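Local coordinates for peptidoglycan D,D-transpeptidase MrdA (Pseudomonas aeruginosa, PDB 7KIS), which probably cross-links the peptidoglycan cell wall as a membrane-bound, penicillin-binding D,D-transpeptidase and here carries a bound diazabicyclooctane inhibitor, at residues Arg320-Pro325 with Gln456-Gln461; Met283-Ser288 with Leu314-Leu319; Ala529-Leu534 with Val598-Met603. One frame throughout, in Å; residues are numbered along the deposited sequence.

All three contacts belong to the transpeptidase domain and lie around its antiparallel five-stranded sheet. Contact 2 comes first along the chain, and its second segment, 314-319, runs straight into the first segment of contact 1; contact 3 closes last. Contacts 1 and 2 are neighbours, their centres about 12 Å apart, and touch where Tyr315 OH probably hydrogen-bonds to Arg320 O. Contact 3 stands apart, its centre about 23 Å from each of the others, where helix 591-607 meets the loop leading into edge strand 536-541. Contact 2 involves the other edge strand, 280-286. Together they illustrate how loops are tied to the sheet and helices of one domain; contact 1 alone lies close to the active site.

Contact 1: residues Arg320-Pro325 with Gln456-Gln461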
ATOM      1  N   ARG A 320       1.466   7.539   5.825  1.00 44.07           N
ATOM      2  CA  ARG A 320       0.696   8.320   6.783  1.00 43.89           C
ATOM      3  C   ARG A 320      -0.579   8.893   6.179  1.00 42.17           C
ATOM      4  O   ARG A 320      -1.249   9.705   6.827  1.00 42.14           O
ATOM      5  CB  ARG A 320       1.564   9.442   7.358  1.00 35.97           C
ATOM      6  CG  ARG A 320       2.854   8.938   7.983  1.00 41.08           C
ATOM      7  CD  ARG A 320       3.801  10.073   8.324  1.00 55.78           C
ATOM      8  NE  ARG A 320       5.117   9.579   8.717  1.00 61.39           N
ATOM      9  CZ  ARG A 320       6.117   9.363   7.868  1.00 62.98           C
ATOM     10  NH1 ARG A 320       5.953   9.601   6.574  1.00 57.42           N
ATOM     11  NH2 ARG A 320       7.282   8.911   8.312  1.00 60.07           N
ATOM     12  N   GLY A 321      -0.936   8.484   4.964  1.00 35.32           N
ATOM     13  CA  GLY A 321      -2.206   8.877   4.389  1.00 38.88           C
ATOM     14  C   GLY A 321      -3.277   7.847   4.673  1.00 35.36           C
ATOM     15  O   GLY A 321      -3.262   6.750   4.108  1.00 36.83           O
ATOM     16  N   LEU A 322      -4.212   8.187   5.552  1.00 45.59           N
ATOM     17  CA  LEU A 322      -5.234   7.259   6.016  1.00 43.89           C
ATOM     18  C   LEU A 322      -6.572   7.632   5.389  1.00 45.31           C
ATOM     19  O   LEU A 322      -7.035   8.768   5.535  1.00 44.34           O
ATOM     20  CB  LEU A 322      -5.311   7.270   7.541  1.00 49.44           C
ATOM     21  CG  LEU A 322      -3.948   6.988   8.178  1.00 54.53           C
ATOM     22  CD1 LEU A 322      -3.433   8.204   8.933  1.00 50.12           C
ATOM     23  CD2 LEU A 322      -4.007   5.773   9.085  1.00 49.36           C
ATOM     24  N   TYR A 323      -7.187   6.674   4.700  1.00 43.35           N
ATOM     25  CA  TYR A 323      -8.428   6.900   3.983  1.00 34.74           C
ATOM     26  C   TYR A 323      -9.414   5.778   4.271  1.00 35.55           C
ATOM     27  O   TYR A 323      -9.009   4.618   4.422  1.00 36.28           O
ATOM     28  CB  TYR A 323      -8.181   6.982   2.470  1.00 36.85           C
ATOM     29  CG  TYR A 323      -7.010   7.853   2.084  1.00 33.85           C
ATOM     30  CD1 TYR A 323      -7.162   9.226   1.943  1.00 40.18           C
ATOM     31  CD2 TYR A 323      -5.756   7.305   1.860  1.00 35.30           C
ATOM     32  CE1 TYR A 323      -6.095  10.028   1.589  1.00 42.51           C
ATOM     33  CE2 TYR A 323      -4.682   8.099   1.507  1.00 37.50           C
ATOM     34  CZ  TYR A 323      -4.857   9.460   1.374  1.00 39.54           C
ATOM     35  OH  TYR A 323      -3.792  10.256   1.019  1.00 35.08           O
ATOM     36  N   PRO A 324     -10.704   6.087   4.366  1.00 35.89           N
ATOM     37  CA  PRO A 324     -11.711   5.029   4.435  1.00 34.22           C
ATOM     38  C   PRO A 324     -11.676   4.194   3.169  1.00 35.54           C
ATOM     39  O   PRO A 324     -11.955   4.701   2.072  1.00 43.25           O
ATOM     40  CB  PRO A 324     -13.034   5.801   4.561  1.00 38.30           C
ATOM     41  CG  PRO A 324     -12.646   7.159   5.043  1.00 39.57           C
ATOM     42  CD  PRO A 324     -11.303   7.429   4.442  1.00 38.24           C
ATOM     43  N   PRO A 325     -11.334   2.908   3.279  1.00 29.83           N
ATOM     44  CA  PRO A 325     -11.076   2.104   2.073  1.00 29.16           C
ATOM     45  C   PRO A 325     -12.288   1.923   1.176  1.00 37.43           C
ATOM     46  O   PRO A 325     -12.125   1.455   0.042  1.00 32.76           O
ATOM     47  CB  PRO A 325     -10.595   0.762   2.639  1.00 29.28           C
ATOM     48  CG  PRO A 325     -11.105   0.730   4.041  1.00 28.00           C
ATOM     49  CD  PRO A 325     -11.135   2.142   4.521  1.00 36.34           C
ATOM     50  N   GLN A 456      -9.928   3.286   9.112  1.00 32.34           N
ATOM     51  CA  GLN A 456      -8.814   3.967   8.471  1.00 38.03           C
ATOM     52  C   GLN A 456      -7.857   2.934   7.900  1.00 42.61           C
ATOM     53  O   GLN A 456      -7.545   1.935   8.556  1.00 44.80           O
ATOM     54  CB  GLN A 456      -8.075   4.869   9.466  1.00 40.26           C
ATOM     55  CG  GLN A 456      -8.972   5.839  10.216  1.00 29.66           C
ATOM     56  CD  GLN A 456      -8.675   7.286   9.880  1.00 34.83           C
ATOM     57  OE1 GLN A 456      -8.263   7.605   8.766  1.00 50.02           O
ATOM     58  NE2 GLN A 456      -8.882   8.172  10.846  1.00 46.57           N
ATOM     59  N   ALA A 457      -7.390   3.178   6.678  1.00 31.65           N
ATOM     60  CA  ALA A 457      -6.500   2.243   6.006  1.00 33.98           C
ATOM     61  C   ALA A 457      -5.498   3.016   5.163  1.00 36.63           C
ATOM     62  O   ALA A 457      -5.874   3.950   4.450  1.00 37.41           O
ATOM     63  CB  ALA A 457      -7.292   1.262   5.134  1.00 37.09           C
ATOM     64  N   THR A 458      -4.218   2.620   5.252  1.00 35.99           N
ATOM     65  CA  THR A 458      -3.133   3.174   4.459  1.00 30.93           C
ATOM     66  C   THR A 458      -3.044   2.466   3.109  1.00 32.09           C
ATOM     67  O   THR A 458      -3.368   1.279   3.002  1.00 31.41           O
ATOM     68  CB  THR A 458      -1.803   3.030   5.198  1.00 35.19           C
ATOM     69  OG1 THR A 458      -1.563   1.648   5.492  1.00 39.84           O
ATOM     70  CG2 THR A 458      -1.827   3.823   6.498  1.00 34.94           C
ATOM     71  N   PRO A 459      -2.602   3.173   2.065  1.00 32.38           N
ATOM     72  CA  PRO A 459      -2.522   2.550   0.732  1.00 35.19           C
ATOM     73  C   PRO A 459      -1.623   1.327   0.678  1.00 36.20           C
ATOM     74  O   PRO A 459      -1.707   0.561  -0.290  1.00 37.80           O
ATOM     75  CB  PRO A 459      -1.981   3.682  -0.151  1.00 34.33           C
ATOM     76  CG  PRO A 459      -2.384   4.931   0.556  1.00 31.28           C
ATOM     77  CD  PRO A 459      -2.291   4.612   2.019  1.00 38.42           C
ATOM     78  N   ILE A 460      -0.768   1.115   1.677  1.00 36.53           N
ATOM     79  CA  ILE A 460       0.019  -0.113   1.720  1.00 35.57           C
ATOM     80  C   ILE A 460      -0.780  -1.233   2.377  1.00 35.03           C
ATOM     81  O   ILE A 460      -0.696  -2.394   1.961  1.00 39.27           O
ATOM     82  CB  ILE A 460       1.359   0.140   2.440  1.00 34.12           C
ATOM     83  CG1 ILE A 460       2.106  -1.174   2.682  1.00 28.67           C
ATOM     84  CG2 ILE A 460       1.139   0.889   3.747  1.00 38.16           C
ATOM     85  CD1 ILE A 460       2.581  -1.847   1.415  1.00 35.06           C
ATOM     86  N   GLN A 461      -1.567  -0.905   3.406  1.00 28.50           N
ATOM     87  CA  GLN A 461      -2.492  -1.883   3.974  1.00 26.02           C
ATOM     88  C   GLN A 461      -3.463  -2.394   2.917  1.00 29.74           C
ATOM     89  O   GLN A 461      -3.843  -3.571   2.928  1.00 33.17           O
ATOM     90  CB  GLN A 461      -3.253  -1.265   5.145  1.00 28.27           C
ATOM     91  CG  GLN A 461      -2.576  -1.435   6.491  1.00 28.59           C
ATOM     92  CD  GLN A 461      -3.210  -0.578   7.566  1.00 34.06           C
ATOM     93  OE1 GLN A 461      -4.032   0.290   7.276  1.00 35.35           O
ATOM     94  NE2 GLN A 461      -2.833  -0.818   8.817  1.00 38.23           N
TER
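Tyr323 and Ala457 form a single antiparallel bridge, a hydrogen-bonded pair that joins the loop between helix 317-320 and helix 330-340 to the entry of helix 459-470 in the penicillin-binding transpeptidase fold. The two bonds differ in quality. Tyr323 N reaches Ala457 O at 3.0 Å and almost straight, 175° at the hydrogen, whereas Ala457 N approaches Tyr323 O at 3.1 Å from above the carbonyl plane and with a bent angle of 137°. Both residues thus have their backbone N-H and C=O satisfied by each other.

Beyond the bridge the second segment turns into its helix through a capping box. Gln461 N donates to Thr458 OG1 at 3.3 Å, and Thr458 N donates to Gln461 OE1 at 3.1 Å. Threonine manages this because OG1 sits between its backbone N and carbonyl carbon (chi1 58°). The same rotation lays CG2 alongside Leu322, 3.9 Å from its CD2 and pointing the same way. Gln461 is held at both ends of its amide, since NE2 donates to the carbonyls of Asp423 and Gln412. Gly321 O receives a weaker contribution, a nearly linear CA-H...O contact from Thr458.

Apolar contacts accompany the bridge. Pro459 CG lies at the edge of the Tyr323 ring, near its plane, and the ring of His565 meets the tyrosine nearly at a right angle. Pro325, two residues before Ser327, the predicted acyl-ester nucleophile, has its carbonyl oxygen hydrogen-bonded to Thr328 OG1. On the other segment's side, Pro325 CD rests 4.0 Å from Ala457 CB.

Contact 2: residues Met283-Ser288 with Leu314-Leu319; sequences MVSQPS and LYNRVL
Ser285 OG accepts the backbone N-H of Arg317 at 3.0 Å, with 151° at the hydrogen, and so fastens the weakly bonded helical turn at about 317-319 to edge strand 280-286 of the transpeptidase sheet. Chi1 of -173° swings the hydroxyl away from the serine's own nitrogen and over to the incoming chain, which arrives through an inverse gamma turn centred on Asn316.

Arg317 then carries its side chain past the end of the strand, bending at chi3, so that its guanidinium comes beside Pro287, which follows a cis peptide bond; NH1 lies 3.3 Å from Pro287 CD, and Tyr315 CB lies above one face of the group, offset toward its rim. The charge is answered from beyond the two segments: NE forms a salt bridge with Glu586, while NH2 and NH1 donate to the carbonyls of Asp311 and Arg312. Three separate partners should fix the rotation of this buried group.

Farther along, the contact becomes apolar. Val318 turns CG2 to the backbone of Val284, and the valine also packs on Ala269 and Val271 of the adjacent strand 268-273. Met283, extended throughout its chain, crosses Leu319 at about a right angle and presents its methyl end: CE is 3.9 Å from Val318 CG1 and 3.6 Å from Leu319 CD2.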
ATOM      1  N   MET A 283       6.495   2.117  -5.070  1.00 34.20           N
ATOM      2  CA  MET A 283       5.989   2.858  -3.913  1.00 35.13           C
ATOM      3  C   MET A 283       5.954   4.333  -4.307  1.00 28.85           C
ATOM      4  O   MET A 283       6.989   5.006  -4.286  1.00 27.38           O
ATOM      5  CB  MET A 283       6.857   2.621  -2.686  1.00 25.71           C
ATOM      6  CG  MET A 283       6.424   3.399  -1.457  1.00 36.95           C
ATOM      7  SD  MET A 283       7.673   3.371  -0.159  1.00 55.68           S
ATOM      8  CE  MET A 283       6.700   3.862   1.259  1.00 37.47           C
ATOM      9  N   VAL A 284       4.768   4.825  -4.657  1.00 24.04           N
ATOM     10  CA  VAL A 284       4.599   6.134  -5.278  1.00 23.51           C
ATOM     11  C   VAL A 284       3.758   7.015  -4.367  1.00 27.82           C
ATOM     12  O   VAL A 284       2.682   6.604  -3.919  1.00 31.96           O
ATOM     13  CB  VAL A 284       3.950   6.012  -6.667  1.00 27.65           C
ATOM     14  CG1 VAL A 284       3.891   7.367  -7.352  1.00 27.44           C
ATOM     15  CG2 VAL A 284       4.711   5.009  -7.511  1.00 25.81           C
ATOM     16  N   SER A 285       4.252   8.223  -4.093  1.00 36.29           N
ATOM     17  CA  SER A 285       3.477   9.254  -3.410  1.00 31.36           C
ATOM     18  C   SER A 285       3.697  10.583  -4.117  1.00 35.42           C
ATOM     19  O   SER A 285       4.838  11.041  -4.235  1.00 37.03           O
ATOM     20  CB  SER A 285       3.869   9.359  -1.933  1.00 32.68           C
ATOM     21  OG  SER A 285       3.010  10.248  -1.241  1.00 39.88           O
ATOM     22  N   GLN A 286       2.605  11.200  -4.587  1.00 36.12           N
ATOM     23  CA  GLN A 286       2.618  12.423  -5.378  1.00 42.32           C
ATOM     24  C   GLN A 286       1.981  13.570  -4.597  1.00 38.89           C
ATOM     25  O   GLN A 286       0.992  13.354  -3.886  1.00 30.47           O
ATOM     26  CB  GLN A 286       1.865  12.221  -6.701  1.00 29.41           C
ATOM     27  CG  GLN A 286       2.462  12.950  -7.897  1.00 38.01           C
ATOM     28  CD  GLN A 286       3.816  12.400  -8.311  1.00 44.36           C
ATOM     29  OE1 GLN A 286       4.215  11.316  -7.889  1.00 37.01           O
ATOM     30  NE2 GLN A 286       4.527  13.150  -9.145  1.00 54.90           N
ATOM     31  N   PRO A 287       2.511  14.803  -4.704  1.00 43.62           N
ATOM     32  CA  PRO A 287       3.665  15.234  -5.505  1.00 39.68           C
ATOM     33  C   PRO A 287       5.011  14.819  -4.911  1.00 40.33           C
ATOM     34  O   PRO A 287       5.037  14.141  -3.880  1.00 49.12           O
ATOM     35  CB  PRO A 287       3.527  16.758  -5.519  1.00 38.28           C
ATOM     36  CG  PRO A 287       2.823  17.074  -4.258  1.00 44.07           C
ATOM     37  CD  PRO A 287       1.860  15.943  -4.034  1.00 42.88           C
ATOM     38  N   SER A 288       6.109  15.210  -5.553  1.00 43.83           N
ATOM     39  CA  SER A 288       7.440  14.822  -5.117  1.00 45.33           C
ATOM     40  C   SER A 288       8.243  16.041  -4.671  1.00 42.18           C
ATOM     41  O   SER A 288       7.749  17.174  -4.636  1.00 37.77           O
ATOM     42  CB  SER A 288       8.177  14.097  -6.248  1.00 45.05           C
ATOM     43  OG  SER A 288       7.467  12.954  -6.696  1.00 43.80           O
ATOM     44  N   LEU A 314       5.528  17.030   1.086  1.00 46.02           N
ATOM     45  CA  LEU A 314       6.177  16.321   2.180  1.00 43.17           C
ATOM     46  C   LEU A 314       5.310  15.220   2.774  1.00 37.50           C
ATOM     47  O   LEU A 314       5.791  14.472   3.632  1.00 35.94           O
ATOM     48  CB  LEU A 314       6.553  17.308   3.293  1.00 38.98           C
ATOM     49  CG  LEU A 314       7.751  18.239   3.087  1.00 40.42           C
ATOM     50  CD1 LEU A 314       8.295  18.703   4.434  1.00 29.28           C
ATOM     51  CD2 LEU A 314       8.836  17.558   2.267  1.00 36.78           C
ATOM     52  N   TYR A 315       4.058  15.100   2.341  1.00 38.55           N
ATOM     53  CA  TYR A 315       3.144  14.105   2.891  1.00 43.33           C
ATOM     54  C   TYR A 315       3.401  12.761   2.221  1.00 38.53           C
ATOM     55  O   TYR A 315       3.185  12.611   1.014  1.00 36.57           O
ATOM     56  CB  TYR A 315       1.696  14.548   2.692  1.00 42.42           C
ATOM     57  CG  TYR A 315       0.720  13.927   3.667  1.00 52.94           C
ATOM     58  CD1 TYR A 315       0.731  14.282   5.009  1.00 55.94           C
ATOM     59  CD2 TYR A 315      -0.217  12.990   3.244  1.00 51.83           C
ATOM     60  CE1 TYR A 315      -0.159  13.719   5.906  1.00 57.51           C
ATOM     61  CE2 TYR A 315      -1.112  12.422   4.135  1.00 58.48           C
ATOM     62  CZ  TYR A 315      -1.079  12.791   5.463  1.00 55.15           C
ATOM     63  OH  TYR A 315      -1.967  12.229   6.352  1.00 56.38           O
ATOM     64  N   ASN A 316       3.864  11.785   2.999  1.00 34.64           N
ATOM     65  CA  ASN A 316       4.017  10.416   2.511  1.00 36.48           C
ATOM     66  C   ASN A 316       2.645   9.758   2.573  1.00 39.99           C
ATOM     67  O   ASN A 316       2.265   9.147   3.573  1.00 40.71           O
ATOM     68  CB  ASN A 316       5.052   9.655   3.332  1.00 45.45           C
ATOM     69  CG  ASN A 316       5.566   8.416   2.622  1.00 42.43           C
ATOM     70  OD1 ASN A 316       4.825   7.745   1.904  1.00 37.79           O
ATOM     71  ND2 ASN A 316       6.843   8.105   2.820  1.00 41.58           N
ATOM     72  N   ARG A 317       1.887   9.894   1.481  1.00 41.64           N
ATOM     73  CA  ARG A 317       0.514   9.404   1.448  1.00 33.15           C
ATOM     74  C   ARG A 317       0.424   7.887   1.535  1.00 35.60           C
ATOM     75  O   ARG A 317      -0.620   7.363   1.937  1.00 38.14           O
ATOM     76  CB  ARG A 317      -0.182   9.898   0.179  1.00 24.21           C
ATOM     77  CG  ARG A 317       0.021  11.381  -0.084  1.00 31.34           C
ATOM     78  CD  ARG A 317      -0.812  11.863  -1.260  1.00 34.82           C
ATOM     79  NE  ARG A 317      -1.369  13.194  -1.033  1.00 38.42           N
ATOM     80  CZ  ARG A 317      -0.675  14.323  -1.130  1.00 36.07           C
ATOM     81  NH1 ARG A 317       0.612  14.290  -1.449  1.00 40.21           N
ATOM     82  NH2 ARG A 317      -1.267  15.488  -0.907  1.00 37.19           N
ATOM     83  N   VAL A 318       1.491   7.171   1.176  1.00 35.16           N
ATOM     84  CA  VAL A 318       1.469   5.716   1.273  1.00 37.55           C
ATOM     85  C   VAL A 318       1.479   5.276   2.731  1.00 36.84           C
ATOM     86  O   VAL A 318       0.767   4.341   3.117  1.00 36.33           O
ATOM     87  CB  VAL A 318       2.653   5.112   0.494  1.00 32.54           C
ATOM     88  CG1 VAL A 318       2.803   3.633   0.813  1.00 26.27           C
ATOM     89  CG2 VAL A 318       2.472   5.323  -0.997  1.00 29.16           C
ATOM     90  N   LEU A 319       2.262   5.953   3.567  1.00 34.39           N
ATOM     91  CA  LEU A 319       2.507   5.511   4.935  1.00 31.21           C
ATOM     92  C   LEU A 319       1.646   6.226   5.963  1.00 38.11           C
ATOM     93  O   LEU A 319       1.143   5.586   6.891  1.00 38.08           O
ATOM     94  CB  LEU A 319       3.983   5.707   5.291  1.00 41.85           C
ATOM     95  CG  LEU A 319       4.968   4.982   4.376  1.00 36.92           C
ATOM     96  CD1 LEU A 319       6.372   5.009   4.957  1.00 30.80           C
ATOM     97  CD2 LEU A 319       4.505   3.554   4.144  1.00 43.94           C
TER

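Contact 3: residues Ala529-Leu534 with Val598-Met603; sequences ATSAYL and VVKQVM
Lys600 is the first residue of helix segment 598-603 to meet the loop 529-534, the connection between helix 525-528 and strand 536-541 of the transpeptidase sheet. Its chain leaves the helix with CG opposite the backbone nitrogen (chi1 -158°), bends at chi2 and then runs out straight, which brings CE alongside the loop backbone, 3.7 Å from Ser531 CA and 4.0 Å from Ser531 CB. The ammonium NZ donates to Thr530 O; the modelled length is very short and cannot be taken literally at this resolution.

One turn after Lys600, Met603 faces Tyr533, and the two side chains cross obliquely. Met603 CB lies 4.0 Å from Tyr533 CZ, and a bend at chi3 brings the methyl back so that CE is 4.1 Å from Tyr533 CE2. Met603 also packs on Val581 of strand 579-585 and on Ile535. The tyrosine ring has Ser531 OG above the centre of one face, at 3.9 Å.

Asp604, next along the helix, serves both halves of the contact, OD2 in a salt bridge with Lys600 NZ and OD1 in a hydrogen bond with Tyr533 OH. A carboxylate engaged by a cation and a phenol would probably stay ionised. The salt bridge stays within helix 591-607 and orients the ammonium, so with the length to Thr530 O in doubt, the firmer polar tie from loop to helix is the tyrosine hydroxyl; Tyr533 thus joins the two both by this bond and by packing its ring on Met603.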
ATOM      1  N   ALA A 529     -11.910  -4.315 -21.560  1.00 37.91           N
ATOM      2  CA  ALA A 529     -11.926  -4.346 -23.017  1.00 25.98           C
ATOM      3  C   ALA A 529     -10.571  -3.998 -23.612  1.00 31.88           C
ATOM      4  O   ALA A 529     -10.296  -4.370 -24.758  1.00 42.48           O
ATOM      5  CB  ALA A 529     -12.992  -3.391 -23.553  1.00 32.54           C
ATOM      6  N   THR A 530      -9.721  -3.294 -22.865  1.00 24.17           N
ATOM      7  CA  THR A 530      -8.410  -2.876 -23.338  1.00 28.62           C
ATOM      8  C   THR A 530      -7.281  -3.703 -22.739  1.00 31.05           C
ATOM      9  O   THR A 530      -6.128  -3.262 -22.753  1.00 36.36           O
ATOM     10  CB  THR A 530      -8.183  -1.396 -23.022  1.00 32.65           C
ATOM     11  OG1 THR A 530      -8.401  -1.168 -21.623  1.00 37.40           O
ATOM     12  CG2 THR A 530      -9.135  -0.528 -23.825  1.00 35.43           C
ATOM     13  N   SER A 531      -7.577  -4.898 -22.240  1.00 31.12           N
ATOM     14  CA  SER A 531      -6.604  -5.683 -21.499  1.00 26.88           C
ATOM     15  C   SER A 531      -6.191  -6.921 -22.284  1.00 36.65           C
ATOM     16  O   SER A 531      -6.987  -7.512 -23.018  1.00 35.44           O
ATOM     17  CB  SER A 531      -7.165  -6.104 -20.136  1.00 26.29           C
ATOM     18  OG  SER A 531      -6.230  -6.888 -19.419  1.00 31.03           O
ATOM     19  N   ALA A 532      -4.924  -7.299 -22.119  1.00 34.10           N
ATOM     20  CA  ALA A 532      -4.380  -8.524 -22.684  1.00 28.66           C
ATOM     21  C   ALA A 532      -4.257  -9.633 -21.648  1.00 30.25           C
ATOM     22  O   ALA A 532      -3.751 -10.713 -21.968  1.00 27.92           O
ATOM     23  CB  ALA A 532      -3.011  -8.254 -23.316  1.00 19.70           C
ATOM     24  N   TYR A 533      -4.705  -9.387 -20.420  1.00 28.41           N
ATOM     25  CA  TYR A 533      -4.613 -10.363 -19.345  1.00 34.24           C
ATOM     26  C   TYR A 533      -5.800 -10.167 -18.417  1.00 40.23           C
ATOM     27  O   TYR A 533      -6.396  -9.088 -18.359  1.00 36.50           O
ATOM     28  CB  TYR A 533      -3.297 -10.226 -18.569  1.00 32.89           C
ATOM     29  CG  TYR A 533      -2.964  -8.799 -18.192  1.00 34.82           C
ATOM     30  CD1 TYR A 533      -2.167  -8.014 -19.010  1.00 31.74           C
ATOM     31  CD2 TYR A 533      -3.454  -8.236 -17.019  1.00 38.84           C
ATOM     32  CE1 TYR A 533      -1.865  -6.711 -18.674  1.00 35.96           C
ATOM     33  CE2 TYR A 533      -3.155  -6.930 -16.674  1.00 32.17           C
ATOM     34  CZ  TYR A 533      -2.359  -6.173 -17.507  1.00 31.28           C
ATOM     35  OH  TYR A 533      -2.056  -4.874 -17.177  1.00 26.69           O
ATOM     36  N   LEU A 534      -6.138 -11.223 -17.686  1.00 35.36           N
ATOM     37  CA  LEU A 534      -7.258 -11.153 -16.760  1.00 37.52           C
ATOM     38  C   LEU A 534      -6.861 -10.355 -15.525  1.00 37.42           C
ATOM     39  O   LEU A 534      -5.782 -10.561 -14.958  1.00 33.70           O
ATOM     40  CB  LEU A 534      -7.720 -12.556 -16.372  1.00 36.94           C
ATOM     41  CG  LEU A 534      -8.408 -13.340 -17.493  1.00 42.33           C
ATOM     42  CD1 LEU A 534      -8.932 -14.671 -16.981  1.00 39.94           C
ATOM     43  CD2 LEU A 534      -9.531 -12.520 -18.116  1.00 34.15           C
ATOM     44  N   VAL A 598      -5.535   3.615 -14.060  1.00 23.90           N
ATOM     45  CA  VAL A 598      -4.182   3.805 -13.545  1.00 26.45           C
ATOM     46  C   VAL A 598      -3.571   2.466 -13.146  1.00 29.77           C
ATOM     47  O   VAL A 598      -2.392   2.205 -13.413  1.00 31.62           O
ATOM     48  CB  VAL A 598      -4.187   4.806 -12.377  1.00 30.19           C
ATOM     49  CG1 VAL A 598      -2.794   4.939 -11.791  1.00 29.12           C
ATOM     50  CG2 VAL A 598      -4.683   6.161 -12.852  1.00 26.40           C
ATOM     51  N   VAL A 599      -4.354   1.607 -12.490  1.00 23.04           N
ATOM     52  CA  VAL A 599      -3.878   0.264 -12.167  1.00 26.74           C
ATOM     53  C   VAL A 599      -3.459  -0.459 -13.435  1.00 29.91           C
ATOM     54  O   VAL A 599      -2.395  -1.088 -13.492  1.00 27.85           O
ATOM     55  CB  VAL A 599      -4.958  -0.528 -11.410  1.00 30.42           C
ATOM     56  CG1 VAL A 599      -4.405  -1.874 -10.963  1.00 28.08           C
ATOM     57  CG2 VAL A 599      -5.455   0.266 -10.231  1.00 33.43           C
ATOM     58  N   LYS A 600      -4.290  -0.373 -14.473  1.00 24.79           N
ATOM     59  CA  LYS A 600      -4.024  -1.117 -15.694  1.00 26.61           C
ATOM     60  C   LYS A 600      -2.778  -0.605 -16.401  1.00 20.88           C
ATOM     61  O   LYS A 600      -2.089  -1.381 -17.068  1.00 26.14           O
ATOM     62  CB  LYS A 600      -5.243  -1.039 -16.613  1.00 29.61           C
ATOM     63  CG  LYS A 600      -5.323  -2.150 -17.633  1.00 20.60           C
ATOM     64  CD  LYS A 600      -4.760  -1.698 -18.964  1.00 24.83           C
ATOM     65  CE  LYS A 600      -4.840  -2.809 -19.986  1.00 33.77           C
ATOM     66  NZ  LYS A 600      -4.312  -2.381 -21.310  1.00 21.10           N
ATOM     67  N   GLN A 601      -2.469   0.686 -16.266  1.00 20.73           N
ATOM     68  CA  GLN A 601      -1.224   1.200 -16.827  1.00 26.47           C
ATOM     69  C   GLN A 601      -0.019   0.719 -16.026  1.00 30.73           C
ATOM     70  O   GLN A 601       1.013   0.358 -16.603  1.00 29.84           O
ATOM     71  CB  GLN A 601      -1.256   2.725 -16.890  1.00 26.98           C
ATOM     72  CG  GLN A 601      -1.658   3.266 -18.254  1.00 39.03           C
ATOM     73  CD  GLN A 601      -1.365   4.744 -18.409  1.00 44.52           C
ATOM     74  OE1 GLN A 601      -0.551   5.308 -17.678  1.00 42.05           O
ATOM     75  NE2 GLN A 601      -2.029   5.381 -19.368  1.00 43.22           N
ATOM     76  N   VAL A 602      -0.131   0.715 -14.696  1.00 23.95           N
ATOM     77  CA  VAL A 602       0.937   0.173 -13.860  1.00 26.72           C
ATOM     78  C   VAL A 602       1.090  -1.326 -14.088  1.00 24.48           C
ATOM     79  O   VAL A 602       2.209  -1.838 -14.209  1.00 22.01           O
ATOM     80  CB  VAL A 602       0.665   0.497 -12.378  1.00 31.87           C
ATOM     81  CG1 VAL A 602       1.684  -0.189 -11.485  1.00 18.09           C
ATOM     82  CG2 VAL A 602       0.674   2.002 -12.155  1.00 20.05           C
ATOM     83  N   MET A 603      -0.029  -2.054 -14.152  1.00 27.81           N
ATOM     84  CA  MET A 603       0.041  -3.489 -14.410  1.00 28.53           C
ATOM     85  C   MET A 603       0.548  -3.783 -15.817  1.00 22.16           C
ATOM     86  O   MET A 603       1.224  -4.797 -16.029  1.00 29.30           O
ATOM     87  CB  MET A 603      -1.326  -4.134 -14.181  1.00 24.23           C
ATOM     88  CG  MET A 603      -1.689  -4.307 -12.711  1.00 33.46           C
ATOM     89  SD  MET A 603      -3.294  -5.093 -12.451  1.00 30.45           S
ATOM     90  CE  MET A 603      -4.253  -4.326 -13.748  1.00 24.65           C
TER